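Ribulose bisphosphate carboxylase (Pyrococcus horikoshii, PDB 2D69) probably catalyses the addition of carbon dioxide and water to ribulose 1,5-bisphosphate, yielding two molecules of 3-phosphoglycerate in an archaeal AMP degradation pathway. Local coordinates at residues Trp165-Tyr170 against Pro195-Glu200; Ala174-Ser179 against Gly381-Ala386; Leu351-Met356 against Ala386-Asp391. One frame throughout, in Å; residues are numbered along the deposited sequence.

Contact 1: residues Trp165-Tyr170 against Pro195-Glu200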
loop_
_atom_site.group_PDB
_atom_site.type_symbol
_atom_site.label_atom_id
_atom_site.label_comp_id
_atom_site.label_asym_id
_atom_site.label_seq_id
_atom_site.Cartn_x
_atom_site.Cartn_y
_atom_site.Cartn_z
ATOM N N TRP A 165 23.328 18.767 26.272
ATOM C CA TRP A 165 23.885 19.256 25.005
ATOM C C TRP A 165 22.828 19.568 23.914
ATOM O O TRP A 165 21.948 18.735 23.623
ATOM C CB TRP A 165 24.781 18.169 24.404
ATOM C CG TRP A 165 25.849 17.626 25.299
ATOM C CD1 TRP A 165 25.741 16.584 26.126
ATOM C CD2 TRP A 165 27.199 18.083 25.393
ATOM N NE1 TRP A 165 26.928 16.349 26.760
ATOM C CE2 TRP A 165 27.847 17.269 26.338
ATOM C CE3 TRP A 165 27.912 19.101 24.793
ATOM C CZ2 TRP A 165 29.175 17.434 26.693
ATOM C CZ3 TRP A 165 29.268 19.262 25.126
ATOM C CH2 TRP A 165 29.871 18.432 26.072
ATOM N N SER A 166 22.975 20.731 23.282
ATOM C CA SER A 166 22.354 21.031 21.995
ATOM C C SER A 166 23.048 20.289 20.848
ATOM O O SER A 166 24.179 19.821 20.951
ATOM C CB SER A 166 22.416 22.542 21.685
ATOM O OG SER A 166 23.687 22.904 21.182
ATOM N N VAL A 167 22.347 20.229 19.737
ATOM C CA VAL A 167 22.823 19.507 18.584
ATOM C C VAL A 167 24.165 20.085 18.190
ATOM O O VAL A 167 25.118 19.342 17.957
ATOM C CB VAL A 167 21.760 19.542 17.436
ATOM C CG1 VAL A 167 22.290 18.996 16.196
ATOM C CG2 VAL A 167 20.500 18.730 17.895
ATOM N N GLU A 168 24.264 21.406 18.174
ATOM C CA GLU A 168 25.495 22.080 17.764
ATOM C C GLU A 168 26.657 21.820 18.729
ATOM O O GLU A 168 27.778 21.612 18.324
ATOM C CB GLU A 168 25.266 23.594 17.667
ATOM C CG GLU A 168 26.441 24.360 17.070
ATOM C CD GLU A 168 26.925 23.762 15.740
ATOM O OE1 GLU A 168 28.154 23.684 15.501
ATOM O OE2 GLU A 168 26.072 23.337 14.926
ATOM N N GLU A 169 26.365 21.824 20.024
ATOM C CA GLU A 169 27.412 21.664 21.029
ATOM C C GLU A 169 27.880 20.210 20.958
ATOM O O GLU A 169 29.055 19.913 21.111
ATOM C CB GLU A 169 26.889 21.990 22.423
ATOM C CG GLU A 169 26.507 23.443 22.715
ATOM C CD GLU A 169 25.590 23.598 23.948
ATOM O OE1 GLU A 169 24.838 22.677 24.311
ATOM O OE2 GLU A 169 25.607 24.655 24.593
ATOM N N TYR A 170 26.945 19.286 20.697
ATOM C CA TYR A 170 27.294 17.879 20.628
ATOM C C TYR A 170 28.165 17.634 19.393
ATOM O O TYR A 170 29.128 16.898 19.468
ATOM C CB TYR A 170 26.056 17.007 20.566
ATOM C CG TYR A 170 26.166 15.647 21.185
ATOM C CD1 TYR A 170 26.343 15.516 22.554
ATOM C CD2 TYR A 170 26.049 14.478 20.421
ATOM C CE1 TYR A 170 26.422 14.281 23.168
ATOM C CE2 TYR A 170 26.098 13.200 21.060
ATOM C CZ TYR A 170 26.292 13.131 22.437
ATOM O OH TYR A 170 26.316 11.927 23.150
ATOM N N PRO A 195 13.826 18.474 23.430
ATOM C CA PRO A 195 13.516 19.691 22.653
ATOM C C PRO A 195 14.739 20.383 22.105
ATOM O O PRO A 195 14.728 20.809 20.907
ATOM C CB PRO A 195 12.818 20.611 23.670
ATOM C CG PRO A 195 12.316 19.719 24.740
ATOM C CD PRO A 195 13.239 18.547 24.792
ATOM N N PHE A 196 15.800 20.401 22.923
ATOM C CA PHE A 196 17.063 21.081 22.581
ATOM C C PHE A 196 18.016 20.139 21.822
ATOM O O PHE A 196 19.047 20.553 21.344
ATOM C CB PHE A 196 17.757 21.672 23.843
ATOM C CG PHE A 196 17.890 20.702 24.964
ATOM C CD1 PHE A 196 18.950 19.817 25.009
ATOM C CD2 PHE A 196 16.919 20.649 25.961
ATOM C CE1 PHE A 196 19.042 18.869 26.043
ATOM C CE2 PHE A 196 16.999 19.728 26.999
ATOM C CZ PHE A 196 18.052 18.831 27.048
ATOM N N ASN A 197 17.692 18.851 21.782
ATOM C CA ASN A 197 18.464 17.871 21.005
ATOM C C ASN A 197 17.562 16.766 20.462
ATOM O O ASN A 197 17.539 15.640 20.958
ATOM C CB ASN A 197 19.621 17.258 21.834
ATOM C CG ASN A 197 20.773 16.763 20.976
ATOM O OD1 ASN A 197 20.556 16.039 20.025
ATOM N ND2 ASN A 197 22.009 17.178 21.301
ATOM N N ARG A 198 16.821 17.092 19.419
ATOM C CA ARG A 198 15.914 16.155 18.799
ATOM C C ARG A 198 16.677 15.096 18.038
ATOM O O ARG A 198 17.565 15.433 17.250
ATOM C CB ARG A 198 14.947 16.862 17.822
ATOM C CG ARG A 198 13.657 17.312 18.434
ATOM C CD ARG A 198 12.587 17.879 17.444
ATOM N NE ARG A 198 11.904 16.894 16.592
ATOM C CZ ARG A 198 12.139 16.719 15.287
ATOM N NH1 ARG A 198 13.034 17.462 14.666
ATOM N NH2 ARG A 198 11.448 15.831 14.594
ATOM N N PHE A 199 16.259 13.842 18.218
ATOM C CA PHE A 199 16.944 12.713 17.652
ATOM C C PHE A 199 17.215 12.908 16.168
ATOM O O PHE A 199 18.376 12.791 15.702
ATOM C CB PHE A 199 16.175 11.377 17.878
ATOM C CG PHE A 199 16.989 10.196 17.471
ATOM C CD1 PHE A 199 17.020 9.759 16.115
ATOM C CD2 PHE A 199 17.855 9.608 18.386
ATOM C CE1 PHE A 199 17.867 8.714 15.714
ATOM C CE2 PHE A 199 18.658 8.539 17.992
ATOM C CZ PHE A 199 18.712 8.120 16.640
ATOM N N GLU A 200 16.193 13.263 15.402
ATOM C CA GLU A 200 16.445 13.378 13.935
ATOM C C GLU A 200 17.366 14.500 13.516
ATOM O O GLU A 200 18.101 14.447 12.439
ATOM C CB GLU A 200 15.128 13.428 13.134
ATOM C CG GLU A 200 15.421 13.118 11.630
ATOM C CD GLU A 200 14.191 12.775 10.796
ATOM O OE1 GLU A 200 14.380 12.315 9.637
ATOM O OE2 GLU A 200 13.052 12.972 11.294
HETATM O O HOH W 1 19.611 22.076 19.150
#
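The backbone O of W165 accepts a hydrogen bond from ND2 of N197 at 2.8 Å. The bond is nearly straight, 165°, and W165 O lies in the amide plane of N197. ND2 stands well above the carbonyl plane of W165, not on a lone pair. CG of N197 lies anti to its own N, chi1 -154°, which carries the amide across to the first turn of helix 167-179. The other end faces V167: N197 OD1 is 3.4 Å from V167 CG2 and also accepts a hydrogen bond from NH1 of R202. With both ends engaged, the amide is held against flipping. Cutting N197 back to an alanine would probably leave W165 O without this donor and V167 CG2 without its neighbour. F196 lies beside the same carbonyl, with CD1 of its ring edge 3.5 Å from W165 O. Its backbone O receives a CA-H contact from S166, CA to O 3.4 Å, and a water at 2.7 Å from F196 O reaches V167 N by a weak bond. P62 and M64 of a second subunit pack on W165 and F196. S166 and E169 form a capping box: E169 N donates to S166 OG at 3.1 Å, and S166 N to E169 OE1 at 2.9 Å. This box opens the first helix of the TIM barrel, and N197, from the loop before helix 199-217, ties on just ahead of it.

Contact 2: residues Ala174-Ser179 against Gly381-Ala386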
loop_
_atom_site.group_PDB
_atom_site.type_symbol
_atom_site.label_atom_id
_atom_site.label_comp_id
_atom_site.label_asym_id
_atom_site.label_seq_id
_atom_site.Cartn_x
_atom_site.Cartn_y
_atom_site.Cartn_z
ATOM N N ALA A 174 31.906 16.020 19.518
ATOM C CA ALA A 174 32.131 14.853 18.676
ATOM C C ALA A 174 33.299 15.050 17.753
ATOM O O ALA A 174 34.078 14.149 17.567
ATOM C CB ALA A 174 30.899 14.561 17.842
ATOM N N TYR A 175 33.387 16.217 17.129
ATOM C CA TYR A 175 34.505 16.515 16.187
ATOM C C TYR A 175 35.841 16.361 16.888
ATOM O O TYR A 175 36.776 15.811 16.318
ATOM C CB TYR A 175 34.393 17.928 15.647
ATOM C CG TYR A 175 35.431 18.251 14.625
ATOM C CD1 TYR A 175 36.573 18.926 14.976
ATOM C CD2 TYR A 175 35.321 17.774 13.324
ATOM C CE1 TYR A 175 37.530 19.253 14.031
ATOM C CE2 TYR A 175 36.288 18.037 12.381
ATOM C CZ TYR A 175 37.390 18.779 12.747
ATOM O OH TYR A 175 38.374 19.048 11.851
ATOM N N GLU A 176 35.924 16.893 18.100
ATOM C CA GLU A 176 37.122 16.781 18.902
ATOM C C GLU A 176 37.510 15.340 19.205
ATOM O O GLU A 176 38.663 14.942 19.027
ATOM C CB GLU A 176 36.972 17.566 20.241
ATOM C CG GLU A 176 36.897 19.087 20.127
ATOM C CD GLU A 176 38.056 19.688 19.340
ATOM O OE1 GLU A 176 37.830 20.298 18.271
ATOM O OE2 GLU A 176 39.194 19.569 19.826
ATOM N N LEU A 177 36.536 14.563 19.639
ATOM C CA LEU A 177 36.799 13.200 20.108
ATOM C C LEU A 177 37.228 12.287 19.003
ATOM O O LEU A 177 38.252 11.586 19.121
ATOM C CB LEU A 177 35.564 12.630 20.774
ATOM C CG LEU A 177 35.186 13.316 22.078
ATOM C CD1 LEU A 177 33.804 12.950 22.502
ATOM C CD2 LEU A 177 36.127 12.908 23.150
ATOM N N TRP A 178 36.457 12.321 17.919
ATOM C CA TRP A 178 36.759 11.573 16.694
ATOM C C TRP A 178 38.094 12.018 16.083
ATOM O O TRP A 178 38.940 11.175 15.801
ATOM C CB TRP A 178 35.621 11.741 15.653
ATOM C CG TRP A 178 34.385 10.869 15.827
ATOM C CD1 TRP A 178 34.334 9.611 16.319
ATOM C CD2 TRP A 178 33.041 11.216 15.487
ATOM N NE1 TRP A 178 33.052 9.127 16.256
ATOM C CE2 TRP A 178 32.240 10.090 15.737
ATOM C CE3 TRP A 178 32.441 12.343 14.912
ATOM C CZ2 TRP A 178 30.881 10.086 15.513
ATOM C CZ3 TRP A 178 31.127 12.348 14.721
ATOM C CH2 TRP A 178 30.335 11.225 15.025
ATOM N N SER A 179 38.290 13.325 15.880
ATOM C CA SER A 179 39.539 13.858 15.310
ATOM C C SER A 179 40.815 13.488 16.095
ATOM O O SER A 179 41.887 13.315 15.517
ATOM C CB SER A 179 39.480 15.398 15.137
ATOM O OG SER A 179 38.437 15.785 14.266
ATOM N N GLY A 381 42.527 19.018 26.805
ATOM C CA GLY A 381 41.206 18.969 26.194
ATOM C C GLY A 381 40.904 17.595 25.609
ATOM O O GLY A 381 41.771 16.737 25.547
ATOM N N PRO A 382 39.662 17.385 25.211
ATOM C CA PRO A 382 39.205 16.061 24.753
ATOM C C PRO A 382 39.926 15.521 23.519
ATOM O O PRO A 382 40.177 14.339 23.457
ATOM C CB PRO A 382 37.705 16.247 24.490
ATOM C CG PRO A 382 37.440 17.705 24.513
ATOM C CD PRO A 382 38.582 18.396 25.239
ATOM N N ARG A 383 40.291 16.353 22.566
ATOM C CA ARG A 383 41.063 15.853 21.424
ATOM C C ARG A 383 42.370 15.234 21.888
ATOM O O ARG A 383 42.730 14.138 21.482
ATOM C CB ARG A 383 41.378 16.976 20.467
ATOM C CG ARG A 383 41.710 16.589 19.050
ATOM C CD ARG A 383 42.405 17.711 18.370
ATOM N NE ARG A 383 42.051 17.929 16.973
ATOM C CZ ARG A 383 41.106 18.751 16.509
ATOM N NH1 ARG A 383 40.289 19.424 17.309
ATOM N NH2 ARG A 383 40.954 18.855 15.199
ATOM N N ALA A 384 43.077 15.934 22.753
ATOM C CA ALA A 384 44.328 15.439 23.277
ATOM C C ALA A 384 44.140 14.205 24.108
ATOM O O ALA A 384 44.970 13.304 24.073
ATOM C CB ALA A 384 45.054 16.519 24.111
ATOM N N GLY A 385 43.041 14.126 24.845
ATOM C CA GLY A 385 42.767 12.926 25.622
ATOM C C GLY A 385 42.575 11.697 24.767
ATOM O O GLY A 385 42.921 10.578 25.142
ATOM N N ALA A 386 41.916 11.884 23.638
ATOM C CA ALA A 386 41.637 10.763 22.770
ATOM C C ALA A 386 42.951 10.247 22.215
ATOM O O ALA A 386 43.131 9.038 22.133
ATOM C CB ALA A 386 40.711 11.165 21.651
HETATM O O HOH W 2 39.886 19.417 22.287
#
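Two neighbouring outer helices of the catalytic barrel meet here, 167-179 and 382-398. Their segment axes approach to 7.4 Å and run nearly parallel, 24° apart. R383 reaches across, and its NH1 makes a salt bridge with OE2 of E176 at 2.7 Å, but the hydrogen bond within it is weak, with 136° at the hydrogen. OE1 of E176 is 2.8 Å from R383 NH1, so NH1 faces both oxygens. OE2 lies at the guanidinium edge, with the carboxylate plane turned 55° from the guanidinium plane. A bend at chi2 of E176 brings the carboxylate round to the arginine. A water joins E176 OE2 to R383 N, in the first turn of helix 382-398. The pair belongs to an eight-stranded TIM barrel, in which the last helix closes the ring beside the first. S179 CB lies over one face of the guanidinium. OG of S179 sits over the centre of the Y175 ring and donates to Y175 O at 2.6 Å. The side chains of L177 and P382 cross at about a right angle, with L177 CD2 3.9 Å from P382 CB. W59 of a second subunit packs on E176 and P382. A386 CB touches L177 O at 3.6 Å.

Contact 3: residues Leu351-Met356 against Ala386-Asp391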
loop_
_atom_site.group_PDB
_atom_site.type_symbol
_atom_site.label_atom_id
_atom_site.label_comp_id
_atom_site.label_asym_id
_atom_site.label_seq_id
_atom_site.Cartn_x
_atom_site.Cartn_y
_atom_site.Cartn_z
ATOM N N LEU A 351 38.294 4.255 33.248
ATOM C CA LEU A 351 39.482 3.925 32.487
ATOM C C LEU A 351 40.179 5.189 31.970
ATOM O O LEU A 351 39.548 6.205 31.692
ATOM C CB LEU A 351 39.138 2.988 31.337
ATOM C CG LEU A 351 38.427 1.703 31.794
ATOM C CD1 LEU A 351 37.981 0.906 30.626
ATOM C CD2 LEU A 351 39.307 0.847 32.687
ATOM N N HIS A 352 41.489 5.114 31.897
ATOM C CA HIS A 352 42.296 6.187 31.344
ATOM C C HIS A 352 43.571 5.560 30.815
ATOM O O HIS A 352 43.810 4.379 31.066
ATOM C CB HIS A 352 42.566 7.216 32.444
ATOM C CG HIS A 352 43.355 6.684 33.597
ATOM N ND1 HIS A 352 42.771 6.287 34.784
ATOM C CD2 HIS A 352 44.690 6.488 33.749
ATOM C CE1 HIS A 352 43.718 5.891 35.624
ATOM N NE2 HIS A 352 44.888 5.995 35.018
ATOM N N PRO A 353 44.374 6.319 30.082
ATOM C CA PRO A 353 45.510 5.751 29.333
ATOM C C PRO A 353 46.494 4.885 30.125
ATOM O O PRO A 353 46.959 3.860 29.584
ATOM C CB PRO A 353 46.200 7.001 28.770
ATOM C CG PRO A 353 45.055 7.978 28.606
ATOM C CD PRO A 353 44.252 7.775 29.847
ATOM N N GLY A 354 46.823 5.280 31.355
ATOM C CA GLY A 354 47.717 4.517 32.220
ATOM C C GLY A 354 47.194 3.124 32.611
ATOM O O GLY A 354 47.933 2.276 33.078
ATOM N N LEU A 355 45.916 2.859 32.402
ATOM C CA LEU A 355 45.390 1.532 32.712
ATOM C C LEU A 355 45.379 0.604 31.530
ATOM O O LEU A 355 45.023 -0.554 31.697
ATOM C CB LEU A 355 43.982 1.655 33.274
ATOM C CG LEU A 355 43.901 2.466 34.569
ATOM C CD1 LEU A 355 42.497 2.359 35.150
ATOM C CD2 LEU A 355 44.928 2.003 35.587
ATOM N N MET A 356 45.769 1.079 30.336
ATOM C CA MET A 356 45.562 0.268 29.143
ATOM C C MET A 356 46.451 -0.977 29.136
ATOM O O MET A 356 45.985 -2.031 28.771
ATOM C CB MET A 356 45.724 1.065 27.841
ATOM C CG MET A 356 44.710 2.185 27.640
ATOM S SD MET A 356 43.047 1.588 27.437
ATOM C CE MET A 356 42.385 1.813 29.125
ATOM N N ALA A 386 41.916 11.884 23.638
ATOM C CA ALA A 386 41.637 10.763 22.770
ATOM C C ALA A 386 42.951 10.247 22.215
ATOM O O ALA A 386 43.131 9.038 22.133
ATOM C CB ALA A 386 40.711 11.165 21.651
ATOM N N LYS A 387 43.861 11.176 21.858
ATOM C CA LYS A 387 45.130 10.773 21.297
ATOM C C LYS A 387 45.897 9.992 22.346
ATOM O O LYS A 387 46.527 8.997 22.021
ATOM C CB LYS A 387 45.972 11.948 20.806
ATOM C CG LYS A 387 47.162 11.479 19.902
ATOM C CD LYS A 387 48.104 12.618 19.479
ATOM C CE LYS A 387 49.548 12.086 19.191
ATOM N NZ LYS A 387 50.642 13.076 19.464
ATOM N N ALA A 388 45.793 10.420 23.600
ATOM C CA ALA A 388 46.549 9.789 24.680
ATOM C C ALA A 388 46.075 8.350 24.863
ATOM O O ALA A 388 46.865 7.437 25.079
ATOM C CB ALA A 388 46.386 10.560 25.972
ATOM N N LEU A 389 44.777 8.158 24.763
ATOM C CA LEU A 389 44.198 6.829 24.896
ATOM C C LEU A 389 44.677 5.923 23.741
ATOM O O LEU A 389 45.127 4.792 23.966
ATOM C CB LEU A 389 42.688 6.928 24.912
ATOM C CG LEU A 389 41.948 5.610 25.220
ATOM C CD1 LEU A 389 42.176 5.140 26.663
ATOM C CD2 LEU A 389 40.459 5.767 24.898
ATOM N N ARG A 390 44.601 6.433 22.518
ATOM C CA ARG A 390 45.045 5.663 21.334
ATOM C C ARG A 390 46.531 5.334 21.427
ATOM O O ARG A 390 46.943 4.261 21.031
ATOM C CB ARG A 390 44.747 6.405 20.035
ATOM C CG ARG A 390 43.238 6.365 19.597
ATOM C CD ARG A 390 42.746 5.000 19.017
ATOM N NE ARG A 390 43.614 4.591 17.892
ATOM C CZ ARG A 390 43.533 5.069 16.645
ATOM N NH1 ARG A 390 42.604 5.946 16.301
ATOM N NH2 ARG A 390 44.350 4.606 15.705
ATOM N N ASP A 391 47.343 6.241 21.964
ATOM C CA ASP A 391 48.777 6.006 22.029
ATOM C C ASP A 391 49.086 4.990 23.104
ATOM O O ASP A 391 49.960 4.145 22.921
ATOM C CB ASP A 391 49.509 7.278 22.338
ATOM C CG ASP A 391 49.596 8.214 21.144
ATOM O OD1 ASP A 391 49.339 7.825 19.970
ATOM O OD2 ASP A 391 49.942 9.372 21.296
#
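This is a buried apolar contact between a loop and a helix of the TIM barrel. The loop follows strand 344-348 and leads into helix 356-363. Its partner is helix 382-398, the last helix of the barrel. Only van der Waals contacts join the two segments, and three side chains do most of the work. P353 lies over the backbone between A388 and L389. Its CB is 3.8 Å from A388 O. Its CG is 3.9 Å from A388 CB and equally far from L389 N. CB and CG of the proline ring thus rest on the helix backbone, and A388 CB itself meets P353 CG. L412 and S415 of helix 410-422 also touch P353, so P353 touches both helices. The loop turn is held by its own backbone bonds: L355 N donates to H352 O, and M356 N to P353 O. M356 is the first residue of helix 356-363. CG of L389 stands anti to its backbone N, chi1 -173°, and chi1 and chi2 together bring CD1 to the loop. L389 also touches A371, which is predicted to bind substrate, so the packing probably lies against the substrate-binding loop. M356 meets L389 at about a right angle. Its chain is bent at chi2, -66°, and again at chi3, so it curls round the leucine methyl. Three of its atoms face L389 CD1: CG at 4.0 Å, CE at 4.1 Å, and SD closest, at 3.7 Å.

How the contacts relate
The three contacts follow one side of the barrel. Contacts 1 and 2 share helix 167-179: contact 1 holds its first turn and contact 2 its last, with centres about 19 Å apart. Contacts 2 and 3 share helix 382-398 and A386; their centres are about 12 Å apart. Contacts 1 and 3 lie about 13 Å apart at their nearest atoms. Each lies close to the predicted active site. Between side chains, W165 is about 6 Å from K160, L177 about 8 Å from K186, the predicted magnesium ligand, and L389 about 4 Å from A371. A bound sulfate lies about 5 Å from the side chain of Y175. Contacts 1 and 2 touch a second subunit; contact 3 does not.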